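Local coordinates for high affinity transport system protein p37 (Mycoplasma hyorhinis, PDB 3EKI) that serves as the extracytoplasmic lipoprotein of a high-affinity transport system and binds thiamine diphosphate, probably delivering it for uptake, at residues Q39-S51 with R349-V361. Residues are numbered along the deposited sequence; the frame is centred on the assembly and turned at random.
Sequences QGQWDKSITFGVS and RKSVNQLEQNLIV. With CA (calcium ion), chain D.
Glu-356 meets both Trp-42 and Asp-43. Its CB lies over one face of the indole, 4.0 Å from the centroid of the six-membered ring, a CH-pi contact, and its carboxylate stacks nearly parallel to the ring, the planes 11° apart. Because CG stands anti to the backbone N (chi1 -166°) and the chain then runs extended, OE1 accepts a nearly straight hydrogen bond from Asp-43 N on its syn lone pair, 2.9 Å away. OE2 lies just 2.6 Å from Asp-43 O, an approach consistent with a proton held by the carboxylic acid. Leu-359 CD1 touches the indole edge in plane, while Trp-42 NE1 is hydrogen-bonded to Asp-94 O.

Asn-353 works in both directions: ND2 donates to Gly-40 O (3.1 Å) from above the carbonyl plane, and OD1 accepts from Glu-356 N as helix N-cap. Gln-354 N, also in the first turn, donates to Gln-39 O.

Farther along, Ile-46 and Ile-360 meet tip to tip, CD1 to CD1 at 4.0 Å. Asp-43 OD2 binds calcium at 2.4 Å and also takes a salt bridge from Arg-349 NH2 (2.9 Å), whose guanidinium is further held by Asp-116 and Asp-121. Ser-45 O, Pro-118, Asp-121 and two waters complete the metal site. Asp-43 OD1 accepts from Ser-45 N, an Asx turn that leads the N-terminal loop, docked on the start of helix 354-369, through the calcium site into strand 45-51 of this periplasmic-binding-protein-like fold.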
ATOM      1  N   GLN A  39     -23.332  19.239 -10.105  1.00 50.36           N
ATOM      2  CA  GLN A  39     -23.648  19.247  -8.684  1.00 53.21           C
ATOM      3  C   GLN A  39     -23.833  17.834  -8.106  1.00 45.85           C
ATOM      4  O   GLN A  39     -23.187  17.523  -7.100  1.00 31.18           O
ATOM      5  CB  GLN A  39     -24.917  20.050  -8.387  1.00 53.98           C
ATOM      6  CG  GLN A  39     -24.908  20.559  -6.941  1.00 56.21           C
ATOM      7  CD  GLN A  39     -23.736  21.503  -6.731  1.00 58.02           C
ATOM      8  OE1 GLN A  39     -23.614  22.468  -7.486  1.00 67.56           O
ATOM      9  NE2 GLN A  39     -22.901  21.227  -5.740  1.00 42.91           N
ATOM     10  N   GLY A  40     -24.694  17.065  -8.752  1.00 32.14           N
ATOM     11  CA  GLY A  40     -24.990  15.677  -8.460  1.00 23.05           C
ATOM     12  C   GLY A  40     -26.179  15.559  -7.508  1.00 17.51           C
ATOM     13  O   GLY A  40     -26.564  16.577  -6.922  1.00 21.17           O
ATOM     14  N   GLN A  41     -26.727  14.364  -7.389  1.00 14.05           N
ATOM     15  CA  GLN A  41     -27.890  14.117  -6.535  1.00 10.82           C
ATOM     16  C   GLN A  41     -27.505  13.757  -5.098  1.00 14.47           C
ATOM     17  O   GLN A  41     -26.617  12.931  -4.884  1.00 13.87           O
ATOM     18  CB  GLN A  41     -28.764  13.003  -7.098  1.00 18.47           C
ATOM     19  CG  GLN A  41     -28.929  13.117  -8.610  1.00 28.77           C
ATOM     20  CD  GLN A  41     -30.082  12.227  -9.053  1.00 31.43           C
ATOM     21  OE1 GLN A  41     -29.823  11.168  -9.605  1.00 30.74           O
ATOM     22  NE2 GLN A  41     -31.297  12.686  -8.797  1.00 27.23           N
ATOM     23  N   TRP A  42     -28.194  14.376  -4.143  1.00  8.32           N
ATOM     24  CA  TRP A  42     -28.068  13.965  -2.745  1.00  6.91           C
ATOM     25  C   TRP A  42     -28.550  12.543  -2.605  1.00 10.54           C
ATOM     26  O   TRP A  42     -29.620  12.145  -3.067  1.00 10.78           O
ATOM     27  CB  TRP A  42     -28.874  14.884  -1.822  1.00  7.25           C
ATOM     28  CG  TRP A  42     -28.617  14.637  -0.366  1.00  6.54           C
ATOM     29  CD1 TRP A  42     -29.288  13.800   0.471  1.00  5.97           C
ATOM     30  CD2 TRP A  42     -27.575  15.283   0.388  1.00  7.04           C
ATOM     31  NE1 TRP A  42     -28.738  13.871   1.726  1.00  7.64           N
ATOM     32  CE2 TRP A  42     -27.686  14.771   1.707  1.00  9.22           C
ATOM     33  CE3 TRP A  42     -26.580  16.225   0.084  1.00  6.53           C
ATOM     34  CZ2 TRP A  42     -26.813  15.195   2.702  1.00  6.80           C
ATOM     35  CZ3 TRP A  42     -25.725  16.635   1.093  1.00  7.17           C
ATOM     36  CH2 TRP A  42     -25.834  16.126   2.402  1.00  6.51           C
ATOM     37  N   ASP A  43     -27.785  11.680  -1.945  1.00  8.90           N
ATOM     38  CA  ASP A  43     -28.171  10.292  -1.813  1.00  7.63           C
ATOM     39  C   ASP A  43     -28.334   9.985  -0.336  1.00 10.97           C
ATOM     40  O   ASP A  43     -27.350  10.128   0.403  1.00  9.40           O
ATOM     41  CB  ASP A  43     -27.096   9.408  -2.449  1.00 10.56           C
ATOM     42  CG  ASP A  43     -27.487   7.963  -2.564  1.00  8.09           C
ATOM     43  OD1 ASP A  43     -28.569   7.592  -2.049  1.00  9.55           O
ATOM     44  OD2 ASP A  43     -26.731   7.169  -3.174  1.00  9.19           O
ATOM     45  N   LYS A  44     -29.517   9.610   0.102  1.00 10.53           N
ATOM     46  CA  LYS A  44     -29.756   9.407   1.527  1.00  7.23           C
ATOM     47  C   LYS A  44     -29.220   8.093   2.049  1.00  7.77           C
ATOM     48  O   LYS A  44     -29.300   7.802   3.251  1.00 10.34           O
ATOM     49  CB  LYS A  44     -31.266   9.507   1.823  1.00  8.78           C
ATOM     50  CG  LYS A  44     -32.035   8.341   1.207  1.00 16.78           C
ATOM     51  CD  LYS A  44     -33.544   8.544   1.264  1.00 17.03           C
ATOM     52  CE  LYS A  44     -34.270   7.322   0.725  1.00 26.50           C
ATOM     53  NZ  LYS A  44     -35.521   7.708   0.007  1.00 41.29           N
ATOM     54  N   SER A  45     -28.634   7.282   1.193  1.00  7.19           N
ATOM     55  CA  SER A  45     -28.023   6.009   1.548  1.00  8.08           C
ATOM     56  C   SER A  45     -26.623   5.979   0.930  1.00 12.40           C
ATOM     57  O   SER A  45     -26.502   6.072  -0.300  1.00  9.91           O
ATOM     58  CB  SER A  45     -28.856   4.830   1.053  1.00 11.78           C
ATOM     59  OG  SER A  45     -28.160   3.596   1.169  1.00 15.43           O
ATOM     60  N   ILE A  46     -25.577   5.885   1.740  1.00  7.70           N
ATOM     61  CA  ILE A  46     -24.230   5.819   1.189  1.00  5.40           C
ATOM     62  C   ILE A  46     -23.669   4.442   1.539  1.00  8.61           C
ATOM     63  O   ILE A  46     -23.705   4.074   2.700  1.00  9.42           O
ATOM     64  CB  ILE A  46     -23.393   6.983   1.716  1.00  6.41           C
ATOM     65  CG1 ILE A  46     -23.819   8.354   1.178  1.00  7.43           C
ATOM     66  CG2 ILE A  46     -21.906   6.754   1.468  1.00  8.98           C
ATOM     67  CD1 ILE A  46     -23.390   8.566  -0.265  1.00 13.54           C
ATOM     68  N   THR A  47     -23.197   3.749   0.520  1.00  7.01           N
ATOM     69  CA  THR A  47     -22.590   2.439   0.667  1.00  8.00           C
ATOM     70  C   THR A  47     -21.112   2.479   0.279  1.00  8.43           C
ATOM     71  O   THR A  47     -20.810   2.834  -0.861  1.00  7.38           O
ATOM     72  CB  THR A  47     -23.328   1.405  -0.206  1.00  9.50           C
ATOM     73  OG1 THR A  47     -24.695   1.315   0.213  1.00  8.83           O
ATOM     74  CG2 THR A  47     -22.716   0.022  -0.032  1.00 12.48           C
ATOM     75  N   PHE A  48     -20.227   2.128   1.199  1.00  8.00           N
ATOM     76  CA  PHE A  48     -18.804   1.955   0.952  1.00  7.66           C
ATOM     77  C   PHE A  48     -18.461   0.524   0.533  1.00  7.65           C
ATOM     78  O   PHE A  48     -18.891  -0.461   1.146  1.00  9.47           O
ATOM     79  CB  PHE A  48     -18.028   2.297   2.226  1.00  8.69           C
ATOM     80  CG  PHE A  48     -18.181   3.720   2.746  1.00 14.54           C
ATOM     81  CD1 PHE A  48     -18.526   4.782   1.931  1.00 14.14           C
ATOM     82  CD2 PHE A  48     -17.961   3.980   4.089  1.00 25.02           C
ATOM     83  CE1 PHE A  48     -18.642   6.061   2.468  1.00 17.52           C
ATOM     84  CE2 PHE A  48     -18.064   5.247   4.628  1.00 20.79           C
ATOM     85  CZ  PHE A  48     -18.388   6.295   3.797  1.00 11.85           C
ATOM     86  N   GLY A  49     -17.654   0.352  -0.496  1.00  7.78           N
ATOM     87  CA  GLY A  49     -17.150  -0.955  -0.874  1.00 10.65           C
ATOM     88  C   GLY A  49     -15.981  -1.264   0.045  1.00 13.12           C
ATOM     89  O   GLY A  49     -15.151  -0.379   0.277  1.00 15.84           O
ATOM     90  N   VAL A  50     -15.966  -2.486   0.564  1.00 11.03           N
ATOM     91  CA  VAL A  50     -14.843  -2.962   1.367  1.00 13.13           C
ATOM     92  C   VAL A  50     -14.516  -4.397   0.933  1.00 11.05           C
ATOM     93  O   VAL A  50     -15.374  -5.111   0.442  1.00 14.78           O
ATOM     94  CB  VAL A  50     -15.060  -2.961   2.886  1.00 18.13           C
ATOM     95  CG1 VAL A  50     -15.425  -1.570   3.384  1.00 17.08           C
ATOM     96  CG2 VAL A  50     -16.110  -3.993   3.278  1.00 25.20           C
ATOM     97  N   SER A  51     -13.253  -4.752   1.157  1.00 13.85           N
ATOM     98  CA  SER A  51     -12.808  -6.064   0.713  1.00 16.47           C
ATOM     99  C   SER A  51     -13.645  -7.195   1.328  1.00 14.23           C
ATOM    100  O   SER A  51     -13.825  -7.224   2.542  1.00 16.51           O
ATOM    101  CB  SER A  51     -11.340  -6.326   1.046  1.00 17.92           C
ATOM    102  OG  SER A  51     -11.076  -7.696   0.745  1.00 26.43           O
ATOM    103  N   ARG A 349     -18.404   7.486  -6.963  1.00  6.93           N
ATOM    104  CA  ARG A 349     -19.158   7.518  -8.220  1.00  9.38           C
ATOM    105  C   ARG A 349     -19.497   8.986  -8.508  1.00  7.95           C
ATOM    106  O   ARG A 349     -19.633   9.836  -7.628  1.00  9.98           O
ATOM    107  CB  ARG A 349     -20.366   6.603  -8.219  1.00  7.94           C
ATOM    108  CG  ARG A 349     -21.440   6.997  -7.223  1.00 10.50           C
ATOM    109  CD  ARG A 349     -22.702   6.150  -7.303  1.00  9.62           C
ATOM    110  NE  ARG A 349     -23.727   6.665  -6.393  1.00 10.44           N
ATOM    111  CZ  ARG A 349     -24.646   7.576  -6.618  1.00 15.87           C
ATOM    112  NH1 ARG A 349     -24.734   8.163  -7.801  1.00 11.91           N
ATOM    113  NH2 ARG A 349     -25.495   7.915  -5.649  1.00 12.69           N
ATOM    114  N   LYS A 350     -19.573   9.314  -9.797  1.00  8.50           N
ATOM    115  CA  LYS A 350     -19.552  10.687 -10.249  1.00  9.03           C
ATOM    116  C   LYS A 350     -20.763  11.495  -9.788  1.00  8.75           C
ATOM    117  O   LYS A 350     -20.619  12.695  -9.535  1.00 10.98           O
ATOM    118  CB  LYS A 350     -19.483  10.723 -11.781  1.00 13.87           C
ATOM    119  CG  LYS A 350     -18.798  11.958 -12.350  1.00 22.13           C
ATOM    120  CD  LYS A 350     -18.931  11.912 -13.870  1.00 29.44           C
ATOM    121  CE  LYS A 350     -17.844  12.696 -14.571  1.00 35.80           C
ATOM    122  NZ  LYS A 350     -17.404  11.990 -15.809  1.00 30.96           N
ATOM    123  N   SER A 351     -21.912  10.843  -9.705  1.00  9.12           N
ATOM    124  CA  SER A 351     -23.138  11.598  -9.428  1.00 12.21           C
ATOM    125  C   SER A 351     -23.467  11.785  -7.964  1.00 13.44           C
ATOM    126  O   SER A 351     -24.525  12.339  -7.639  1.00 13.69           O
ATOM    127  CB  SER A 351     -24.333  10.942 -10.160  1.00 11.27           C
ATOM    128  OG  SER A 351     -24.127  11.048 -11.570  1.00 14.98           O
ATOM    129  N   VAL A 352     -22.613  11.400  -7.013  1.00 10.26           N
ATOM    130  CA  VAL A 352     -22.888  11.774  -5.630  1.00  8.83           C
ATOM    131  C   VAL A 352     -22.753  13.273  -5.477  1.00  6.51           C
ATOM    132  O   VAL A 352     -21.774  13.883  -5.936  1.00 11.29           O
ATOM    133  CB  VAL A 352     -21.916  11.092  -4.638  1.00  8.36           C
ATOM    134  CG1 VAL A 352     -22.097  11.715  -3.262  1.00 12.63           C
ATOM    135  CG2 VAL A 352     -22.124   9.599  -4.646  1.00 11.40           C
ATOM    136  N   ASN A 353     -23.721  13.947  -4.860  1.00  9.08           N
ATOM    137  CA  ASN A 353     -23.673  15.394  -4.696  1.00 10.49           C
ATOM    138  C   ASN A 353     -22.365  15.891  -4.097  1.00 11.99           C
ATOM    139  O   ASN A 353     -21.883  15.287  -3.128  1.00  8.62           O
ATOM    140  CB  ASN A 353     -24.826  15.815  -3.786  1.00 13.40           C
ATOM    141  CG  ASN A 353     -24.848  17.289  -3.464  1.00 14.69           C
ATOM    142  OD1 ASN A 353     -24.269  17.745  -2.484  1.00 13.73           O
ATOM    143  ND2 ASN A 353     -25.537  18.021  -4.334  1.00 25.44           N
ATOM    144  N   GLN A 354     -21.775  16.927  -4.665  1.00 10.56           N
ATOM    145  CA  GLN A 354     -20.509  17.495  -4.217  1.00  9.79           C
ATOM    146  C   GLN A 354     -20.481  17.901  -2.757  1.00  7.79           C
ATOM    147  O   GLN A 354     -19.490  17.670  -2.052  1.00  8.93           O
ATOM    148  CB  GLN A 354     -20.136  18.736  -5.051  1.00 23.96           C
ATOM    149  CG  GLN A 354     -18.685  18.776  -5.511  1.00 54.05           C
ATOM    150  CD  GLN A 354     -18.423  19.783  -6.617  1.00 61.75           C
ATOM    151  OE1 GLN A 354     -17.620  20.707  -6.457  1.00 70.90           O
ATOM    152  NE2 GLN A 354     -19.093  19.614  -7.755  1.00 48.84           N
ATOM    153  N   LEU A 355     -21.553  18.508  -2.257  1.00  6.72           N
ATOM    154  CA  LEU A 355     -21.669  18.891  -0.862  1.00  8.85           C
ATOM    155  C   LEU A 355     -21.587  17.644   0.021  1.00  8.39           C
ATOM    156  O   LEU A 355     -20.903  17.683   1.049  1.00  8.09           O
ATOM    157  CB  LEU A 355     -22.989  19.617  -0.582  1.00  8.76           C
ATOM    158  CG  LEU A 355     -23.211  20.901  -1.369  1.00 14.39           C
ATOM    159  CD1 LEU A 355     -24.625  21.429  -1.121  1.00 15.20           C
ATOM    160  CD2 LEU A 355     -22.193  21.965  -0.992  1.00 21.04           C
ATOM    161  N   GLU A 356     -22.272  16.582  -0.402  1.00  7.98           N
ATOM    162  CA  GLU A 356     -22.226  15.308   0.329  1.00  6.38           C
ATOM    163  C   GLU A 356     -20.825  14.702   0.298  1.00  4.50           C
ATOM    164  O   GLU A 356     -20.347  14.204   1.329  1.00  6.52           O
ATOM    165  CB  GLU A 356     -23.276  14.355  -0.238  1.00  6.31           C
ATOM    166  CG  GLU A 356     -23.542  13.140   0.646  1.00  7.49           C
ATOM    167  CD  GLU A 356     -24.712  12.297   0.189  1.00  7.38           C
ATOM    168  OE1 GLU A 356     -25.178  12.543  -0.948  1.00  7.24           O
ATOM    169  OE2 GLU A 356     -25.160  11.398   0.936  1.00  9.90           O
ATOM    170  N   GLN A 357     -20.167  14.747  -0.852  1.00  7.26           N
ATOM    171  CA  GLN A 357     -18.794  14.216  -0.944  1.00  9.39           C
ATOM    172  C   GLN A 357     -17.886  14.923   0.036  1.00  9.42           C
ATOM    173  O   GLN A 357     -17.124  14.325   0.800  1.00  9.23           O
ATOM    174  CB  GLN A 357     -18.249  14.354  -2.374  1.00  5.36           C
ATOM    175  CG  GLN A 357     -18.882  13.507  -3.445  1.00  7.57           C
ATOM    176  CD  GLN A 357     -18.154  13.659  -4.769  1.00 12.64           C
ATOM    177  OE1 GLN A 357     -16.944  13.862  -4.766  1.00 14.58           O
ATOM    178  NE2 GLN A 357     -18.857  13.565  -5.877  1.00 11.32           N
ATOM    179  N   ASN A 358     -17.909  16.248   0.058  1.00  6.79           N
ATOM    180  CA  ASN A 358     -17.064  17.016   0.946  1.00  6.47           C
ATOM    181  C   ASN A 358     -17.391  16.750   2.405  1.00  9.34           C
ATOM    182  O   ASN A 358     -16.493  16.710   3.250  1.00  6.97           O
ATOM    183  CB  ASN A 358     -17.159  18.516   0.650  1.00 10.93           C
ATOM    184  CG  ASN A 358     -16.663  18.861  -0.743  1.00 15.16           C
ATOM    185  OD1 ASN A 358     -15.841  18.151  -1.323  1.00 20.90           O
ATOM    186  ND2 ASN A 358     -17.181  19.939  -1.332  1.00 18.59           N
ATOM    187  N   LEU A 359     -18.655  16.551   2.780  1.00  7.51           N
ATOM    188  CA  LEU A 359     -18.995  16.192   4.162  1.00  5.99           C
ATOM    189  C   LEU A 359     -18.483  14.796   4.514  1.00  8.49           C
ATOM    190  O   LEU A 359     -18.049  14.550   5.639  1.00  7.61           O
ATOM    191  CB  LEU A 359     -20.504  16.246   4.348  1.00  6.08           C
ATOM    192  CG  LEU A 359     -21.109  17.627   4.531  1.00 10.72           C
ATOM    193  CD1 LEU A 359     -22.609  17.499   4.277  1.00 10.22           C
ATOM    194  CD2 LEU A 359     -20.864  18.209   5.916  1.00 10.50           C
ATOM    195  N   ILE A 360     -18.492  13.896   3.541  1.00  8.02           N
ATOM    196  CA  ILE A 360     -17.967  12.542   3.795  1.00  6.07           C
ATOM    197  C   ILE A 360     -16.455  12.637   3.978  1.00  7.09           C
ATOM    198  O   ILE A 360     -15.932  12.023   4.931  1.00  7.52           O
ATOM    199  CB  ILE A 360     -18.419  11.560   2.703  1.00  5.63           C
ATOM    200  CG1 ILE A 360     -19.931  11.249   2.786  1.00  8.90           C
ATOM    201  CG2 ILE A 360     -17.606  10.287   2.702  1.00  5.22           C
ATOM    202  CD1 ILE A 360     -20.457  10.524   1.549  1.00  8.85           C
ATOM    203  N   VAL A 361     -15.770  13.396   3.149  1.00  5.95           N
ATOM    204  CA  VAL A 361     -14.312  13.579   3.352  1.00  8.95           C
ATOM    205  C   VAL A 361     -14.024  14.130   4.732  1.00  8.81           C
ATOM    206  O   VAL A 361     -13.181  13.627   5.478  1.00  7.23           O
ATOM    207  CB  VAL A 361     -13.705  14.457   2.238  1.00  8.21           C
ATOM    208  CG1 VAL A 361     -12.282  14.885   2.581  1.00 14.13           C
ATOM    209  CG2 VAL A 361     -13.728  13.738   0.898  1.00  7.75           C
TER
HETATM  210 CA    CA D 601     -26.173   4.964  -2.382  1.00 11.60          CA
HETATM  211  O   HOH W   1     -26.864  10.309  -6.020  1.00 26.85           O
HETATM  212  O   HOH W   2     -27.189   9.359  -9.135  1.00 50.00           O
HETATM  213  O   HOH W   3     -28.687   4.670  -2.449  1.00 15.47           O
HETATM  214  O   HOH W   4     -26.546   2.991  -0.709  1.00 11.54           O